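Local atomic coordinates of protein argonaute (Methanocaldococcus jannaschii, PDB entry 5G5S), a protein that cuts single-stranded DNA targets under the direction of short complementary DNA guides and may defend its host against invading genetic elements. Residues A[344-349]-A[486-491]; A[313-318]-A[490-495]. All coordinates share one frame; numbering follows the deposited sequence.

Contact 1: residues A[344-349]-A[486-491]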
loop_
_atom_site.group_PDB
_atom_site.type_symbol
_atom_site.label_atom_id
_atom_site.label_comp_id
_atom_site.label_asym_id
_atom_site.label_seq_id
_atom_site.Cartn_x
_atom_site.Cartn_y
_atom_site.Cartn_z
ATOM N N TYR A 344 -7.846 -30.292 7.594
ATOM C CA TYR A 344 -7.866 -29.630 6.291
ATOM C C TYR A 344 -6.510 -29.729 5.598
ATOM O O TYR A 344 -5.475 -29.435 6.211
ATOM C CB TYR A 344 -8.285 -28.163 6.434
ATOM C CG TYR A 344 -9.662 -27.971 7.029
ATOM C CD1 TYR A 344 -10.798 -28.446 6.378
ATOM C CD2 TYR A 344 -9.836 -27.273 8.218
ATOM C CE1 TYR A 344 -12.070 -28.251 6.910
ATOM C CE2 TYR A 344 -11.105 -27.059 8.752
ATOM C CZ TYR A 344 -12.220 -27.548 8.093
ATOM O OH TYR A 344 -13.474 -27.336 8.613
ATOM N N LEU A 345 -6.525 -30.136 4.312
ATOM C CA LEU A 345 -5.322 -30.314 3.493
ATOM C C LEU A 345 -5.194 -29.286 2.348
ATOM O O LEU A 345 -6.215 -28.770 1.870
ATOM C CB LEU A 345 -5.215 -31.772 2.991
ATOM C CG LEU A 345 -5.115 -32.875 4.077
ATOM C CD1 LEU A 345 -5.243 -34.238 3.468
ATOM C CD2 LEU A 345 -3.799 -32.788 4.857
ATOM N N PRO A 346 -3.952 -28.930 1.925
ATOM C CA PRO A 346 -3.799 -27.904 0.882
ATOM C C PRO A 346 -4.170 -28.341 -0.526
ATOM O O PRO A 346 -4.064 -29.518 -0.856
ATOM C CB PRO A 346 -2.316 -27.546 0.970
ATOM C CG PRO A 346 -1.667 -28.785 1.429
ATOM C CD PRO A 346 -2.631 -29.395 2.401
ATOM N N TYR A 347 -4.592 -27.377 -1.353
ATOM C CA TYR A 347 -4.949 -27.579 -2.760
ATOM C C TYR A 347 -3.733 -27.924 -3.607
ATOM O O TYR A 347 -3.849 -28.757 -4.503
ATOM C CB TYR A 347 -5.644 -26.331 -3.342
ATOM C CG TYR A 347 -7.132 -26.508 -3.517
ATOM C CD1 TYR A 347 -7.999 -26.400 -2.432
ATOM C CD2 TYR A 347 -7.677 -26.809 -4.762
ATOM C CE1 TYR A 347 -9.371 -26.595 -2.581
ATOM C CE2 TYR A 347 -9.050 -26.989 -4.928
ATOM C CZ TYR A 347 -9.893 -26.883 -3.832
ATOM O OH TYR A 347 -11.247 -27.044 -3.985
ATOM N N ASP A 348 -2.580 -27.270 -3.345
ATOM C CA ASP A 348 -1.329 -27.501 -4.071
ATOM C C ASP A 348 -0.106 -27.070 -3.267
ATOM O O ASP A 348 -0.121 -26.022 -2.624
ATOM C CB ASP A 348 -1.340 -26.802 -5.455
ATOM C CG ASP A 348 -0.229 -27.235 -6.399
ATOM O OD1 ASP A 348 0.016 -28.464 -6.514
ATOM O OD2 ASP A 348 0.358 -26.355 -7.069
ATOM N N VAL A 349 0.954 -27.883 -3.325
ATOM C CA VAL A 349 2.254 -27.651 -2.689
ATOM C C VAL A 349 3.287 -27.600 -3.847
ATOM O O VAL A 349 3.263 -28.504 -4.692
ATOM C CB VAL A 349 2.591 -28.762 -1.645
ATOM C CG1 VAL A 349 3.985 -28.569 -1.047
ATOM C CG2 VAL A 349 1.542 -28.823 -0.535
ATOM N N LEU A 486 5.991 -20.390 2.203
ATOM C CA LEU A 486 6.487 -21.569 1.487
ATOM C C LEU A 486 5.755 -21.814 0.153
ATOM O O LEU A 486 5.918 -22.875 -0.455
ATOM C CB LEU A 486 6.512 -22.823 2.383
ATOM C CG LEU A 486 7.519 -22.809 3.540
ATOM C CD1 LEU A 486 7.129 -23.810 4.600
ATOM C CD2 LEU A 486 8.951 -23.057 3.057
ATOM N N GLY A 487 4.992 -20.805 -0.296
ATOM C CA GLY A 487 4.218 -20.816 -1.536
ATOM C C GLY A 487 3.179 -21.911 -1.618
ATOM O O GLY A 487 2.798 -22.323 -2.712
ATOM N N ILE A 488 2.721 -22.402 -0.464
ATOM C CA ILE A 488 1.714 -23.461 -0.397
ATOM C C ILE A 488 0.326 -22.859 -0.642
ATOM O O ILE A 488 -0.087 -21.948 0.070
ATOM C CB ILE A 488 1.826 -24.303 0.918
ATOM C CG1 ILE A 488 3.166 -25.074 0.946
ATOM C CG2 ILE A 488 0.637 -25.271 1.071
ATOM C CD1 ILE A 488 3.652 -25.578 2.315
ATOM N N LYS A 489 -0.370 -23.366 -1.666
ATOM C CA LYS A 489 -1.715 -22.936 -2.051
ATOM C C LYS A 489 -2.681 -23.713 -1.178
ATOM O O LYS A 489 -3.224 -24.727 -1.607
ATOM C CB LYS A 489 -1.973 -23.233 -3.548
ATOM C CG LYS A 489 -1.391 -22.213 -4.492
ATOM C CD LYS A 489 0.058 -22.466 -4.821
ATOM C CE LYS A 489 0.774 -21.165 -5.058
ATOM N NZ LYS A 489 2.206 -21.415 -5.309
ATOM N N TYR A 490 -2.847 -23.274 0.070
ATOM C CA TYR A 490 -3.697 -23.987 1.020
ATOM C C TYR A 490 -5.195 -23.914 0.701
ATOM O O TYR A 490 -5.844 -24.951 0.531
ATOM C CB TYR A 490 -3.394 -23.582 2.470
ATOM C CG TYR A 490 -3.361 -24.767 3.400
ATOM C CD1 TYR A 490 -4.531 -25.440 3.747
ATOM C CD2 TYR A 490 -2.158 -25.248 3.904
ATOM C CE1 TYR A 490 -4.505 -26.551 4.586
ATOM C CE2 TYR A 490 -2.121 -26.345 4.760
ATOM C CZ TYR A 490 -3.296 -27.000 5.092
ATOM O OH TYR A 490 -3.265 -28.096 5.915
ATOM N N PHE A 491 -5.722 -22.701 0.589
ATOM C CA PHE A 491 -7.136 -22.466 0.320
ATOM C C PHE A 491 -7.337 -21.689 -0.974
ATOM O O PHE A 491 -6.462 -20.921 -1.376
ATOM C CB PHE A 491 -7.809 -21.748 1.515
ATOM C CG PHE A 491 -7.142 -20.464 1.947
ATOM C CD1 PHE A 491 -6.103 -20.477 2.871
ATOM C CD2 PHE A 491 -7.562 -19.239 1.440
ATOM C CE1 PHE A 491 -5.464 -19.287 3.245
ATOM C CE2 PHE A 491 -6.933 -18.051 1.824
ATOM C CZ PHE A 491 -5.880 -18.083 2.713
#
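D348 and K489 form a single antiparallel hydrogen-bonded bridge between segments 344-349 and 486-491: K489 N gives a 2.8 Å bond to D348 O, and D348 N returns one of 3.1 Å to K489 O. Y347 shares this partner, for its backbone N also leans on K489 O and Y490 O, through two weak bonds. With Y347 and D348 both set against K489, the pair makes a classic beta bulge, and K489 itself is the centre of an inverse gamma turn.

Beyond the bridge, Y490 has the largest share of the contact among the residues here. Its ring lies under P346, whose CB stands 3.8 Å from the ring centroid and only 14° off the normal, a CH-pi contact displaced toward the rim of the ring. P346 CD sits above the phenol end, 3.7 Å from Y490 CZ. The hydroxyl continues past the proline to donate a short bond, Y490 OH to Y344 O at 2.6 Å, from a position tilted out of the carbonyl plane. P346 covers one face and Y344 O takes the hydroxyl, both from the same loop, while F333 meets the ring edge-to-face.

I488 CG2, the branch anti to the backbone N, touches both P346 CB, at 3.7 Å, and V349 CG2, and the two beta-branched side chains run side by side. K489 bends at chi2 and chi3, which brings NZ back to G487 O at 2.8 Å. The carboxylate of D348 does not meet that ammonium group; its OD1 forms a salt bridge with R354.

G487, at positive phi, is the C-prime residue of a Schellman motif that ends helix 473-485. Just beyond it, the bulged bridge joins the chain leaving this Mid-domain helix to the loop that leads into strand 357-365.

Contact 2: residues A[313-318]-A[490-495]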
loop_
_atom_site.group_PDB
_atom_site.type_symbol
_atom_site.label_atom_id
_atom_site.label_comp_id
_atom_site.label_asym_id
_atom_site.label_seq_id
_atom_site.Cartn_x
_atom_site.Cartn_y
_atom_site.Cartn_z
ATOM N N PRO A 313 -17.286 -18.103 0.860
ATOM C CA PRO A 313 -16.579 -19.241 1.443
ATOM C C PRO A 313 -15.284 -19.533 0.696
ATOM O O PRO A 313 -15.068 -19.062 -0.427
ATOM C CB PRO A 313 -17.589 -20.398 1.360
ATOM C CG PRO A 313 -18.713 -19.911 0.518
ATOM C CD PRO A 313 -18.396 -18.547 -0.006
ATOM N N LEU A 314 -14.408 -20.278 1.366
ATOM C CA LEU A 314 -13.124 -20.701 0.855
ATOM C C LEU A 314 -13.172 -22.205 0.704
ATOM O O LEU A 314 -13.945 -22.878 1.394
ATOM C CB LEU A 314 -11.988 -20.283 1.818
ATOM C CG LEU A 314 -11.853 -18.780 2.119
ATOM C CD1 LEU A 314 -11.133 -18.543 3.433
ATOM C CD2 LEU A 314 -11.174 -18.035 0.985
ATOM N N LEU A 315 -12.367 -22.734 -0.220
ATOM C CA LEU A 315 -12.273 -24.168 -0.440
ATOM C C LEU A 315 -10.895 -24.661 -0.036
ATOM O O LEU A 315 -9.892 -24.003 -0.297
ATOM C CB LEU A 315 -12.573 -24.530 -1.897
ATOM C CG LEU A 315 -14.012 -24.378 -2.365
ATOM C CD1 LEU A 315 -14.091 -24.508 -3.868
ATOM C CD2 LEU A 315 -14.934 -25.417 -1.707
ATOM N N VAL A 316 -10.861 -25.816 0.611
ATOM C CA VAL A 316 -9.677 -26.530 1.096
ATOM C C VAL A 316 -9.932 -28.006 0.834
ATOM O O VAL A 316 -11.076 -28.377 0.559
ATOM C CB VAL A 316 -9.422 -26.285 2.610
ATOM C CG1 VAL A 316 -8.706 -24.972 2.841
ATOM C CG2 VAL A 316 -10.711 -26.349 3.426
ATOM N N LYS A 317 -8.904 -28.855 0.948
ATOM C CA LYS A 317 -9.134 -30.290 0.791
ATOM C C LYS A 317 -9.383 -30.918 2.167
ATOM O O LYS A 317 -8.968 -30.354 3.182
ATOM C CB LYS A 317 -7.970 -30.990 0.056
ATOM C CG LYS A 317 -7.604 -30.399 -1.315
ATOM C CD LYS A 317 -8.672 -30.616 -2.384
ATOM C CE LYS A 317 -8.141 -30.405 -3.781
ATOM N NZ LYS A 317 -7.211 -31.491 -4.192
ATOM N N ASP A 318 -10.112 -32.051 2.202
ATOM C CA ASP A 318 -10.374 -32.815 3.425
ATOM C C ASP A 318 -9.333 -33.939 3.502
ATOM O O ASP A 318 -8.419 -33.962 2.680
ATOM C CB ASP A 318 -11.826 -33.355 3.466
ATOM C CG ASP A 318 -12.312 -34.134 2.247
ATOM O OD1 ASP A 318 -11.498 -34.874 1.643
ATOM O OD2 ASP A 318 -13.516 -34.027 1.915
ATOM N N TYR A 490 -2.847 -23.274 0.070
ATOM C CA TYR A 490 -3.697 -23.987 1.020
ATOM C C TYR A 490 -5.195 -23.914 0.701
ATOM O O TYR A 490 -5.844 -24.951 0.531
ATOM C CB TYR A 490 -3.394 -23.582 2.470
ATOM C CG TYR A 490 -3.361 -24.767 3.400
ATOM C CD1 TYR A 490 -4.531 -25.440 3.747
ATOM C CD2 TYR A 490 -2.158 -25.248 3.904
ATOM C CE1 TYR A 490 -4.505 -26.551 4.586
ATOM C CE2 TYR A 490 -2.121 -26.345 4.760
ATOM C CZ TYR A 490 -3.296 -27.000 5.092
ATOM O OH TYR A 490 -3.265 -28.096 5.915
ATOM N N PHE A 491 -5.722 -22.701 0.589
ATOM C CA PHE A 491 -7.136 -22.466 0.320
ATOM C C PHE A 491 -7.337 -21.689 -0.974
ATOM O O PHE A 491 -6.462 -20.921 -1.376
ATOM C CB PHE A 491 -7.809 -21.748 1.515
ATOM C CG PHE A 491 -7.142 -20.464 1.947
ATOM C CD1 PHE A 491 -6.103 -20.477 2.871
ATOM C CD2 PHE A 491 -7.562 -19.239 1.440
ATOM C CE1 PHE A 491 -5.464 -19.287 3.245
ATOM C CE2 PHE A 491 -6.933 -18.051 1.824
ATOM C CZ PHE A 491 -5.880 -18.083 2.713
ATOM N N ILE A 492 -8.475 -21.916 -1.642
ATOM C CA ILE A 492 -8.846 -21.220 -2.877
ATOM C C ILE A 492 -10.228 -20.564 -2.695
ATOM O O ILE A 492 -10.848 -20.726 -1.640
ATOM C CB ILE A 492 -8.741 -22.120 -4.153
ATOM C CG1 ILE A 492 -9.745 -23.290 -4.131
ATOM C CG2 ILE A 492 -7.307 -22.608 -4.392
ATOM C CD1 ILE A 492 -10.563 -23.424 -5.354
ATOM N N LEU A 493 -10.693 -19.817 -3.711
ATOM C CA LEU A 493 -12.006 -19.173 -3.686
ATOM C C LEU A 493 -13.073 -20.153 -4.134
ATOM O O LEU A 493 -12.846 -20.895 -5.091
ATOM C CB LEU A 493 -12.027 -17.936 -4.588
ATOM C CG LEU A 493 -11.306 -16.695 -4.069
ATOM C CD1 LEU A 493 -11.111 -15.685 -5.175
ATOM C CD2 LEU A 493 -12.066 -16.055 -2.907
ATOM N N ASP A 494 -14.242 -20.156 -3.454
ATOM C CA ASP A 494 -15.361 -21.030 -3.804
ATOM C C ASP A 494 -16.038 -20.580 -5.096
ATOM O O ASP A 494 -16.621 -21.408 -5.801
ATOM C CB ASP A 494 -16.387 -21.121 -2.657
ATOM C CG ASP A 494 -17.542 -22.081 -2.904
ATOM O OD1 ASP A 494 -17.277 -23.256 -3.248
ATOM O OD2 ASP A 494 -18.709 -21.660 -2.745
ATOM N N SER A 495 -15.972 -19.272 -5.396
ATOM C CA SER A 495 -16.575 -18.705 -6.598
ATOM C C SER A 495 -15.518 -18.396 -7.670
ATOM O O SER A 495 -14.538 -17.691 -7.394
ATOM C CB SER A 495 -17.385 -17.453 -6.257
ATOM O OG SER A 495 -16.556 -16.424 -5.732
#
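L315 and I492 face each other as an antiparallel hydrogen-bonded pair, their CA atoms 5.1 Å apart, and L314 with L493 forms the neighbouring non-hydrogen-bonded pair. The two segments belong to a small three-stranded antiparallel sheet in which strand 314-317 is central, flanked by 323-326 and 492-493. L315 N to I492 O and I492 N to L315 O are both 2.9 Å and nearly straight, at 170° and 164° at the hydrogen. The second donor lies in the carbonyl plane, whereas the first approaches from above it. A weak bond from D494 N to P313 O extends the pairing by one step, and F491 CA adds a CA-H...O contact to L315 O.

The side chains divide between two faces. On one, L315 CB rests on I492 CG1 at 3.8 Å. I492 puts CG1 between its backbone N and carbonyl carbon (chi1 65°), a placement that directs this branch at the leucine. The far end of L315 crosses D494 and presents both methyl groups to OD1, an apolar surface against one carboxylate oxygen, while OD2 forms a salt bridge with K325 on the flanking strand. Y347 packs over L315 and I492 on this face.

On the other face, L314 and F491 lie side by side, with L314 CD2 3.8 Å from F491 CD2. V316 crosses the base of the same phenylalanine and reaches the edge of the Y490 ring. Y670 stacks on the F491 ring.

At its crossing with F491, V316 uses the branch anti to its own carbonyl carbon: CG1 meets F491 CB at 3.6 Å and is almost equally close to Y490 O.

In the fold
Contacts 1 and 2 follow one another along the same chain, sharing Y490 and F491 with centres about 10 Å apart. Contact 2 is the more buried, a short antiparallel strand pairing, with mostly aliphatic and aromatic side chains around it and the D494 carboxylate at one end; contact 1 is partly buried and loop-to-loop, with an irregular bulge and a tyrosine hydroxyl bonded to a backbone carbonyl. Segments 344-349 and 313-318 also meet directly: L345 N is 2.7 Å from K317 O, a probable hydrogen bond, and the Y347 ring has a cation-pi contact with K317. The chain leaving helix 473-485 is therefore joined first to a loop, then to strand 314-317.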